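PDB 5ZKX: envelope glycoprotein from Bourbon virus, which probably mediates receptor binding and low-pH-triggered fusion of the viral and host membranes, as a trimeric class III fusion protein related to baculovirus gp64. Local coordinates for residues A[41-52]-A[139-150]. Sequence-based numbering, arbitrary orientation.
Sequences GKNFIIGYRAYW and LSWRCGVTNTHL
Strands 44-52 and 139-148 pair antiparallel, from Phe44 opposite Thr148 to Trp52 opposite Ser140, in a branched antiparallel sheet where strand 44-58 also pairs with strand 188-192 (Ile45 with Leu191, Gly47 with Ser189). Regular backbone hydrogen bonds join them, among them Trp52 N to Ser140 O at 2.7 Å. Side chains alternate between two faces. On one, Tyr51 CB makes a CH-pi contact over the six-membered ring of Trp141, 3.6 Å from its centroid, while Tyr51 CD1 meets Leu139 CD1; helix 79-88 covers Ile45 and Val145 here, and Cys143 is disulfide-bonded to Cys91. On the other, under helix 422-437, the Tyr48 ring, turned by chi1 of 69° between its own backbone N and carbonyl carbon, folds across Gly144, whose CA lies 3.4 Å from Tyr48 CE2. Tyr48 CE1 also lies over one face of the Arg142 guanidinium, which is salt-bridged to Glu187 and Glu122. A classic beta bulge ends the regular pairing: Asn43 N, weakly, and Phe44 N both bond Thr148 O. Beyond it, Leu150 N makes a nearly straight bond (168°) to a lone pair of Asn43 OD1, 2.8 Å away, while Asn43 ND2 is hydrogen-bonded to Asp39. Leu150 CD2 makes a CH-pi contact over the Phe44 ring, 3.9 Å from its centroid. His149 ND1 reaches Gly41 O at 3.0 Å in its ring plane.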
ATOM      1  N   GLY A  41     -12.215 -19.915 -11.084  1.00 33.06           N
ATOM      2  CA  GLY A  41     -13.304 -19.658 -12.006  1.00 26.91           C
ATOM      3  C   GLY A  41     -14.431 -18.873 -11.355  1.00 19.83           C
ATOM      4  O   GLY A  41     -14.375 -18.487 -10.187  1.00 20.50           O
ATOM      5  N   LYS A  42     -15.468 -18.634 -12.156  1.00 26.40           N
ATOM      6  CA  LYS A  42     -16.687 -17.979 -11.685  1.00 27.10           C
ATOM      7  C   LYS A  42     -17.481 -18.994 -10.874  1.00 25.85           C
ATOM      8  O   LYS A  42     -18.152 -19.867 -11.430  1.00 29.58           O
ATOM      9  CB  LYS A  42     -17.501 -17.440 -12.855  1.00 27.85           C
ATOM     10  CG  LYS A  42     -17.038 -16.088 -13.372  1.00 28.15           C
ATOM     11  CD  LYS A  42     -17.917 -15.620 -14.518  1.00 35.78           C
ATOM     12  CE  LYS A  42     -17.473 -14.269 -15.045  1.00 33.33           C
ATOM     13  NZ  LYS A  42     -16.545 -13.596 -14.103  1.00 31.63           N
ATOM     14  N   ASN A  43     -17.408 -18.878  -9.551  1.00 23.54           N
ATOM     15  CA  ASN A  43     -17.995 -19.853  -8.641  1.00 21.32           C
ATOM     16  C   ASN A  43     -18.978 -19.222  -7.668  1.00 21.41           C
ATOM     17  O   ASN A  43     -19.472 -19.910  -6.769  1.00 24.89           O
ATOM     18  CB  ASN A  43     -16.888 -20.570  -7.866  1.00 26.35           C
ATOM     19  CG  ASN A  43     -15.858 -19.606  -7.301  1.00 25.37           C
ATOM     20  OD1 ASN A  43     -16.147 -18.431  -7.075  1.00 20.89           O
ATOM     21  ND2 ASN A  43     -14.647 -20.099  -7.077  1.00 28.53           N
ATOM     22  N   PHE A  44     -19.272 -17.935  -7.820  1.00 26.93           N
ATOM     23  CA  PHE A  44     -20.086 -17.187  -6.874  1.00 27.00           C
ATOM     24  C   PHE A  44     -21.153 -16.418  -7.635  1.00 30.20           C
ATOM     25  O   PHE A  44     -20.838 -15.682  -8.577  1.00 28.34           O
ATOM     26  CB  PHE A  44     -19.219 -16.224  -6.059  1.00 25.59           C
ATOM     27  CG  PHE A  44     -19.853 -15.762  -4.782  1.00 24.37           C
ATOM     28  CD1 PHE A  44     -20.496 -16.655  -3.949  1.00 27.58           C
ATOM     29  CD2 PHE A  44     -19.782 -14.435  -4.402  1.00 28.62           C
ATOM     30  CE1 PHE A  44     -21.069 -16.232  -2.770  1.00 25.20           C
ATOM     31  CE2 PHE A  44     -20.353 -14.008  -3.222  1.00 26.06           C
ATOM     32  CZ  PHE A  44     -20.997 -14.908  -2.406  1.00 22.77           C
ATOM     33  N   ILE A  45     -22.408 -16.589  -7.230  1.00 28.23           N
ATOM     34  CA  ILE A  45     -23.535 -15.888  -7.831  1.00 26.44           C
ATOM     35  C   ILE A  45     -24.218 -15.065  -6.751  1.00 24.15           C
ATOM     36  O   ILE A  45     -24.504 -15.574  -5.660  1.00 22.91           O
ATOM     37  CB  ILE A  45     -24.531 -16.858  -8.491  1.00 30.08           C
ATOM     38  CG1 ILE A  45     -23.793 -17.857  -9.385  1.00 25.89           C
ATOM     39  CG2 ILE A  45     -25.553 -16.084  -9.311  1.00 28.35           C
ATOM     40  CD1 ILE A  45     -24.715 -18.738 -10.200  1.00 29.25           C
ATOM     41  N   ILE A  46     -24.462 -13.793  -7.048  1.00 27.43           N
ATOM     42  CA  ILE A  46     -25.156 -12.885  -6.146  1.00 30.95           C
ATOM     43  C   ILE A  46     -26.375 -12.344  -6.874  1.00 28.92           C
ATOM     44  O   ILE A  46     -26.260 -11.850  -8.002  1.00 28.35           O
ATOM     45  CB  ILE A  46     -24.251 -11.732  -5.673  1.00 26.77           C
ATOM     46  CG1 ILE A  46     -22.952 -12.275  -5.085  1.00 30.39           C
ATOM     47  CG2 ILE A  46     -24.975 -10.878  -4.644  1.00 21.40           C
ATOM     48  CD1 ILE A  46     -22.063 -11.201  -4.508  1.00 30.39           C
ATOM     49  N   GLY A  47     -27.529 -12.448  -6.239  1.00 23.58           N
ATOM     50  CA  GLY A  47     -28.759 -11.923  -6.805  1.00 21.95           C
ATOM     51  C   GLY A  47     -29.569 -11.199  -5.757  1.00 21.77           C
ATOM     52  O   GLY A  47     -29.708 -11.666  -4.628  1.00 22.65           O
ATOM     53  N   TYR A  48     -30.097 -10.042  -6.136  1.00 21.06           N
ATOM     54  CA  TYR A  48     -30.977  -9.288  -5.262  1.00 22.58           C
ATOM     55  C   TYR A  48     -32.308  -9.041  -5.958  1.00 18.81           C
ATOM     56  O   TYR A  48     -32.403  -9.054  -7.187  1.00 18.96           O
ATOM     57  CB  TYR A  48     -30.345  -7.959  -4.825  1.00 19.31           C
ATOM     58  CG  TYR A  48     -30.177  -6.925  -5.912  1.00 16.90           C
ATOM     59  CD1 TYR A  48     -31.170  -5.991  -6.170  1.00 16.85           C
ATOM     60  CD2 TYR A  48     -29.011  -6.860  -6.660  1.00 19.46           C
ATOM     61  CE1 TYR A  48     -31.016  -5.038  -7.154  1.00 17.74           C
ATOM     62  CE2 TYR A  48     -28.845  -5.906  -7.645  1.00 15.90           C
ATOM     63  CZ  TYR A  48     -29.850  -4.998  -7.887  1.00 17.68           C
ATOM     64  OH  TYR A  48     -29.693  -4.045  -8.865  1.00 20.03           O
ATOM     65  N   ARG A  49     -33.338  -8.830  -5.146  1.00 22.59           N
ATOM     66  CA  ARG A  49     -34.665  -8.518  -5.649  1.00 23.20           C
ATOM     67  C   ARG A  49     -35.472  -7.881  -4.532  1.00 24.09           C
ATOM     68  O   ARG A  49     -35.403  -8.320  -3.381  1.00 23.58           O
ATOM     69  CB  ARG A  49     -35.386  -9.764  -6.175  1.00 26.31           C
ATOM     70  CG  ARG A  49     -36.829  -9.508  -6.578  1.00 23.90           C
ATOM     71  CD  ARG A  49     -37.452 -10.726  -7.227  1.00 27.72           C
ATOM     72  NE  ARG A  49     -37.448 -11.887  -6.344  1.00 24.35           N
ATOM     73  CZ  ARG A  49     -37.630 -13.133  -6.765  1.00 25.11           C
ATOM     74  NH1 ARG A  49     -37.828 -13.370  -8.054  1.00 21.21           N
ATOM     75  NH2 ARG A  49     -37.612 -14.141  -5.902  1.00 25.26           N
ATOM     76  N   ALA A  50     -36.228  -6.844  -4.879  1.00 26.51           N
ATOM     77  CA  ALA A  50     -37.141  -6.201  -3.946  1.00 26.94           C
ATOM     78  C   ALA A  50     -38.243  -5.526  -4.749  1.00 29.04           C
ATOM     79  O   ALA A  50     -38.164  -5.401  -5.973  1.00 24.79           O
ATOM     80  CB  ALA A  50     -36.416  -5.191  -3.052  1.00 22.93           C
ATOM     81  N   TYR A  51     -39.279  -5.087  -4.039  1.00 28.42           N
ATOM     82  CA  TYR A  51     -40.349  -4.337  -4.673  1.00 26.18           C
ATOM     83  C   TYR A  51     -40.810  -3.211  -3.759  1.00 24.18           C
ATOM     84  O   TYR A  51     -40.882  -3.369  -2.536  1.00 26.02           O
ATOM     85  CB  TYR A  51     -41.534  -5.247  -5.059  1.00 27.02           C
ATOM     86  CG  TYR A  51     -42.294  -5.889  -3.914  1.00 24.54           C
ATOM     87  CD1 TYR A  51     -43.322  -5.214  -3.270  1.00 23.55           C
ATOM     88  CD2 TYR A  51     -42.012  -7.188  -3.509  1.00 27.94           C
ATOM     89  CE1 TYR A  51     -44.028  -5.799  -2.239  1.00 23.93           C
ATOM     90  CE2 TYR A  51     -42.716  -7.784  -2.477  1.00 26.52           C
ATOM     91  CZ  TYR A  51     -43.724  -7.083  -1.848  1.00 27.37           C
ATOM     92  OH  TYR A  51     -44.431  -7.663  -0.819  1.00 25.70           O
ATOM     93  N   TRP A  52     -41.101  -2.071  -4.370  1.00 20.15           N
ATOM     94  CA  TRP A  52     -41.724  -0.952  -3.684  1.00 22.40           C
ATOM     95  C   TRP A  52     -43.230  -1.020  -3.901  1.00 26.52           C
ATOM     96  O   TRP A  52     -43.693  -1.111  -5.042  1.00 24.00           O
ATOM     97  CB  TRP A  52     -41.165   0.369  -4.210  1.00 20.89           C
ATOM     98  CG  TRP A  52     -42.008   1.551  -3.888  1.00 23.56           C
ATOM     99  CD1 TRP A  52     -42.920   2.155  -4.705  1.00 20.66           C
ATOM    100  CD2 TRP A  52     -42.021   2.283  -2.658  1.00 22.67           C
ATOM    101  NE1 TRP A  52     -43.500   3.218  -4.057  1.00 21.51           N
ATOM    102  CE2 TRP A  52     -42.964   3.317  -2.798  1.00 21.15           C
ATOM    103  CE3 TRP A  52     -41.329   2.161  -1.449  1.00 24.29           C
ATOM    104  CZ2 TRP A  52     -43.231   4.225  -1.778  1.00 20.46           C
ATOM    105  CZ3 TRP A  52     -41.596   3.063  -0.437  1.00 21.90           C
ATOM    106  CH2 TRP A  52     -42.538   4.081  -0.608  1.00 21.85           C
ATOM    107  N   LEU A 139     -46.728  -0.398  -7.800  1.00 31.00           N
ATOM    108  CA  LEU A 139     -45.797  -1.492  -7.541  1.00 30.84           C
ATOM    109  C   LEU A 139     -44.640  -1.393  -8.523  1.00 28.61           C
ATOM    110  O   LEU A 139     -44.858  -1.377  -9.737  1.00 27.26           O
ATOM    111  CB  LEU A 139     -46.502  -2.845  -7.665  1.00 28.67           C
ATOM    112  CG  LEU A 139     -45.779  -4.093  -7.165  1.00 34.07           C
ATOM    113  CD1 LEU A 139     -45.602  -4.039  -5.659  1.00 34.67           C
ATOM    114  CD2 LEU A 139     -46.536  -5.347  -7.572  1.00 34.62           C
ATOM    115  N   SER A 140     -43.413  -1.322  -7.997  1.00 22.00           N
ATOM    116  CA  SER A 140     -42.202  -1.224  -8.802  1.00 21.00           C
ATOM    117  C   SER A 140     -41.157  -2.198  -8.276  1.00 21.76           C
ATOM    118  O   SER A 140     -40.962  -2.312  -7.063  1.00 24.24           O
ATOM    119  CB  SER A 140     -41.643   0.199  -8.784  1.00 21.03           C
ATOM    120  OG  SER A 140     -40.775   0.423  -9.880  1.00 27.14           O
ATOM    121  N   TRP A 141     -40.478  -2.887  -9.189  1.00 26.64           N
ATOM    122  CA  TRP A 141     -39.561  -3.962  -8.838  1.00 26.63           C
ATOM    123  C   TRP A 141     -38.120  -3.588  -9.160  1.00 23.22           C
ATOM    124  O   TRP A 141     -37.850  -2.760 -10.035  1.00 22.26           O
ATOM    125  CB  TRP A 141     -39.919  -5.257  -9.577  1.00 24.94           C
ATOM    126  CG  TRP A 141     -41.182  -5.888  -9.103  1.00 26.48           C
ATOM    127  CD1 TRP A 141     -42.453  -5.540  -9.454  1.00 24.75           C
ATOM    128  CD2 TRP A 141     -41.304  -6.982  -8.186  1.00 24.71           C
ATOM    129  NE1 TRP A 141     -43.359  -6.348  -8.811  1.00 25.61           N
ATOM    130  CE2 TRP A 141     -42.679  -7.242  -8.027  1.00 24.30           C
ATOM    131  CE3 TRP A 141     -40.383  -7.765  -7.483  1.00 24.89           C
ATOM    132  CZ2 TRP A 141     -43.154  -8.253  -7.195  1.00 25.14           C
ATOM    133  CZ3 TRP A 141     -40.858  -8.769  -6.658  1.00 24.92           C
ATOM    134  CH2 TRP A 141     -42.230  -9.003  -6.521  1.00 25.83           C
ATOM    135  N   ARG A 142     -37.196  -4.213  -8.433  1.00 24.01           N
ATOM    136  CA  ARG A 142     -35.771  -4.106  -8.698  1.00 21.81           C
ATOM    137  C   ARG A 142     -35.159  -5.496  -8.604  1.00 22.56           C
ATOM    138  O   ARG A 142     -35.621  -6.341  -7.832  1.00 25.17           O
ATOM    139  CB  ARG A 142     -35.072  -3.146  -7.720  1.00 20.40           C
ATOM    140  CG  ARG A 142     -34.810  -3.735  -6.336  1.00 19.98           C
ATOM    141  CD  ARG A 142     -34.343  -2.674  -5.352  1.00 19.34           C
ATOM    142  NE  ARG A 142     -33.230  -1.882  -5.871  1.00 22.44           N
ATOM    143  CZ  ARG A 142     -31.971  -2.006  -5.464  1.00 20.20           C
ATOM    144  NH1 ARG A 142     -31.658  -2.891  -4.527  1.00 20.30           N
ATOM    145  NH2 ARG A 142     -31.025  -1.246  -5.992  1.00 23.29           N
ATOM    146  N   CYS A 143     -34.130  -5.738  -9.411  1.00 31.85           N
ATOM    147  CA  CYS A 143     -33.438  -7.018  -9.369  1.00 30.22           C
ATOM    148  C   CYS A 143     -32.090  -6.889 -10.060  1.00 28.86           C
ATOM    149  O   CYS A 143     -31.880  -6.021 -10.910  1.00 26.70           O
ATOM    150  CB  CYS A 143     -34.264  -8.134 -10.017  1.00 29.34           C
ATOM    151  SG  CYS A 143     -34.494  -7.977 -11.799  1.00 32.53           S
ATOM    152  N   GLY A 144     -31.181  -7.779  -9.683  1.00 24.15           N
ATOM    153  CA  GLY A 144     -29.869  -7.829 -10.297  1.00 22.57           C
ATOM    154  C   GLY A 144     -29.211  -9.153 -10.000  1.00 23.87           C
ATOM    155  O   GLY A 144     -29.596  -9.865  -9.067  1.00 22.04           O
ATOM    156  N   VAL A 145     -28.205  -9.482 -10.812  1.00 30.77           N
ATOM    157  CA  VAL A 145     -27.479 -10.739 -10.682  1.00 30.03           C
ATOM    158  C   VAL A 145     -26.067 -10.537 -11.214  1.00 33.42           C
ATOM    159  O   VAL A 145     -25.822  -9.674 -12.064  1.00 28.72           O
ATOM    160  CB  VAL A 145     -28.205 -11.892 -11.420  1.00 32.18           C
ATOM    161  CG1 VAL A 145     -28.039 -11.761 -12.929  1.00 29.62           C
ATOM    162  CG2 VAL A 145     -27.716 -13.251 -10.926  1.00 27.04           C
ATOM    163  N   THR A 146     -25.126 -11.325 -10.691  1.00 34.41           N
ATOM    164  CA  THR A 146     -23.755 -11.290 -11.179  1.00 33.23           C
ATOM    165  C   THR A 146     -23.076 -12.628 -10.917  1.00 32.25           C
ATOM    166  O   THR A 146     -23.360 -13.306  -9.925  1.00 30.72           O
ATOM    167  CB  THR A 146     -22.953 -10.142 -10.545  1.00 30.32           C
ATOM    168  OG1 THR A 146     -21.771  -9.903 -11.317  1.00 37.08           O
ATOM    169  CG2 THR A 146     -22.558 -10.462  -9.107  1.00 34.75           C
ATOM    170  N   ASN A 147     -22.192 -13.008 -11.840  1.00 33.53           N
ATOM    171  CA  ASN A 147     -21.340 -14.185 -11.720  1.00 29.39           C
ATOM    172  C   ASN A 147     -19.903 -13.719 -11.529  1.00 29.61           C
ATOM    173  O   ASN A 147     -19.326 -13.109 -12.436  1.00 33.46           O
ATOM    174  CB  ASN A 147     -21.433 -15.072 -12.963  1.00 34.04           C
ATOM    175  CG  ASN A 147     -22.766 -15.778 -13.085  1.00 33.28           C
ATOM    176  OD1 ASN A 147     -23.065 -16.699 -12.324  1.00 34.57           O
ATOM    177  ND2 ASN A 147     -23.567 -15.365 -14.061  1.00 31.97           N
ATOM    178  N   THR A 148     -19.326 -14.004 -10.363  1.00 23.62           N
ATOM    179  CA  THR A 148     -17.965 -13.584 -10.050  1.00 22.82           C
ATOM    180  C   THR A 148     -17.179 -14.762  -9.486  1.00 22.27           C
ATOM    181  O   THR A 148     -17.699 -15.866  -9.306  1.00 21.10           O
ATOM    182  CB  THR A 148     -17.940 -12.413  -9.055  1.00 24.85           C
ATOM    183  OG1 THR A 148     -18.416 -12.851  -7.776  1.00 20.09           O
ATOM    184  CG2 THR A 148     -18.798 -11.258  -9.547  1.00 29.48           C
ATOM    185  N   HIS A 149     -15.906 -14.505  -9.206  1.00 24.14           N
ATOM    186  CA  HIS A 149     -15.014 -15.464  -8.571  1.00 22.06           C
ATOM    187  C   HIS A 149     -14.824 -15.058  -7.117  1.00 20.25           C
ATOM    188  O   HIS A 149     -14.497 -13.901  -6.831  1.00 23.26           O
ATOM    189  CB  HIS A 149     -13.671 -15.515  -9.304  1.00 21.60           C
ATOM    190  CG  HIS A 149     -12.536 -16.033  -8.474  1.00 24.26           C
ATOM    191  ND1 HIS A 149     -12.211 -17.371  -8.412  1.00 29.95           N
ATOM    192  CD2 HIS A 149     -11.640 -15.392  -7.688  1.00 25.38           C
ATOM    193  CE1 HIS A 149     -11.171 -17.532  -7.614  1.00 29.26           C
ATOM    194  NE2 HIS A 149     -10.804 -16.347  -7.162  1.00 30.68           N
ATOM    195  N   LEU A 150     -15.044 -15.996  -6.204  1.00 19.81           N
ATOM    196  CA  LEU A 150     -14.911 -15.736  -4.776  1.00 27.35           C
ATOM    197  C   LEU A 150     -13.648 -16.402  -4.246  1.00 27.56           C
ATOM    198  O   LEU A 150     -13.412 -17.588  -4.498  1.00 30.70           O
ATOM    199  CB  LEU A 150     -16.133 -16.233  -4.000  1.00 25.00           C
ATOM    200  CG  LEU A 150     -16.063 -15.956  -2.494  1.00 22.41           C
ATOM    201  CD1 LEU A 150     -16.017 -14.459  -2.225  1.00 20.37           C
ATOM    202  CD2 LEU A 150     -17.221 -16.607  -1.753  1.00 21.90           C
TER